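Local coordinates for endonuclease MutS2 (Deinococcus radiodurans, PDB 4OD6), which is an endonuclease, represented by its Smr domain, that probably also senses collided ribosomes and splits them into subunits using ATP, at residues 32-35 with 36-40. Residues are numbered along the deposited sequence; the frame is centred on the assembly and turned at random.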
# COMPACT_ATOMS: atom_id res chain seq x y z
N ILE A 32 -5.72 -3.11 -4.54
CA ILE A 32 -5.03 -2.82 -5.78
C ILE A 32 -5.84 -3.31 -6.96
O ILE A 32 -5.95 -2.62 -7.94
CB ILE A 32 -3.61 -3.43 -5.79
CG1 ILE A 32 -2.76 -2.72 -4.76
CG2 ILE A 32 -2.99 -3.37 -7.17
CD1 ILE A 32 -1.40 -3.36 -4.52
N ALA A 33 -6.43 -4.48 -6.86
CA ALA A 33 -7.26 -5.03 -7.96
C ALA A 33 -8.44 -4.09 -8.19
O ALA A 33 -8.81 -3.81 -9.30
CB ALA A 33 -7.72 -6.45 -7.62
N GLU A 34 -9.03 -3.60 -7.12
CA GLU A 34 -10.15 -2.69 -7.22
C GLU A 34 -9.72 -1.41 -7.90
O GLU A 34 -10.37 -0.94 -8.80
CB GLU A 34 -10.73 -2.39 -5.83
CG GLU A 34 -11.83 -1.34 -5.80
CD GLU A 34 -12.15 -0.88 -4.39
OE1 GLU A 34 -11.42 -0.05 -3.87
OE2 GLU A 34 -13.12 -1.35 -3.84
N ALA A 35 -8.58 -0.86 -7.48
CA ALA A 35 -8.06 0.38 -8.05
C ALA A 35 -7.77 0.23 -9.56
O ALA A 35 -8.05 1.15 -10.32
CB ALA A 35 -6.82 0.85 -7.31
N ARG A 36 -7.22 -0.90 -9.96
CA ARG A 36 -6.92 -1.16 -11.36
C ARG A 36 -8.24 -1.17 -12.13
O ARG A 36 -8.35 -0.54 -13.17
CB ARG A 36 -6.20 -2.51 -11.52
CG ARG A 36 -5.81 -2.93 -12.95
CD ARG A 36 -4.44 -2.39 -13.29
NE ARG A 36 -4.11 -2.41 -14.72
CZ ARG A 36 -3.47 -3.40 -15.35
NH1 ARG A 36 -3.16 -4.50 -14.73
NH2 ARG A 36 -3.22 -3.27 -16.64
N ALA A 37 -9.26 -1.85 -11.63
CA ALA A 37 -10.54 -1.93 -12.33
C ALA A 37 -11.24 -0.57 -12.45
O ALA A 37 -11.88 -0.31 -13.45
CB ALA A 37 -11.45 -2.96 -11.68
N LEU A 38 -11.14 0.25 -11.42
CA LEU A 38 -11.76 1.57 -11.41
C LEU A 38 -10.84 2.66 -11.97
O LEU A 38 -11.24 3.81 -12.00
CB LEU A 38 -12.20 1.90 -9.98
CG LEU A 38 -13.14 0.88 -9.29
CD1 LEU A 38 -13.50 1.42 -7.92
CD2 LEU A 38 -14.41 0.68 -10.11
N LYS A 39 -9.66 2.29 -12.48
CA LYS A 39 -8.73 3.22 -13.10
C LYS A 39 -8.36 4.32 -11.97
O LYS A 39 -8.36 5.51 -12.29
CB LYS A 39 -9.25 3.80 -14.39
CG LYS A 39 -9.38 2.69 -15.42
CD LYS A 39 -9.85 3.22 -16.76
CE LYS A 39 -9.90 2.16 -17.87
NZ LYS A 39 -10.82 1.05 -17.57
N GLU A 40 -8.13 3.88 -10.74
CA GLU A 40 -7.81 4.80 -9.66
C GLU A 40 -6.37 4.61 -9.22
O GLU A 40 -5.85 3.49 -9.25
CB GLU A 40 -8.75 4.59 -8.48
CG GLU A 40 -10.14 5.18 -8.70
CD GLU A 40 -11.08 4.91 -7.55
OE1 GLU A 40 -10.65 4.31 -6.55
OE2 GLU A 40 -12.26 5.30 -7.65
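L38 rests on E34, one turn earlier in helix 21-38. With its CG beside the backbone N and anti to the carbonyl carbon (chi1 -55°), the leucine folds back along the helix. L38 CB lies 3.6 Å and L38 CG 3.4 Å from E34 O. At the tip, L38 CD1 meets E34 CG at 3.9 Å in an oblique crossing. Glutamate suits this exposed position because its methylenes can pack while its carboxylate stays on the surface; the branched leucine, also exposed, lies over the last turn. The carbonyl of E34 also accepts the helical bond from L38 N (3.0 Å), nearly in line with its C=O.

The chain then turns through a Schellman motif. K39 takes a positive phi (60°), a left-handed conformation that glycine adopts most easily but lysine tolerates. The 6→1 hydrogen bond runs from E40 N to A35 O (2.8 Å) and is almost straight. The 5→2 hydrogen bond joins K39 N to R36 O at 3.2 Å. A35 CB lies 3.4 Å from E40 O; alanine's small methyl fits this buried spot.

I32 and A35 lie against L43 of strand 43-46, and A35 and R36 touch V88 of strand 83-88. R36, bent at chi2, is long enough for NH1 to donate a hydrogen bond to N67 OD1. The motif thus ends the helix of a beta-alpha-beta unit and turns the chain toward strand 43-46, parallel to strand 13-15.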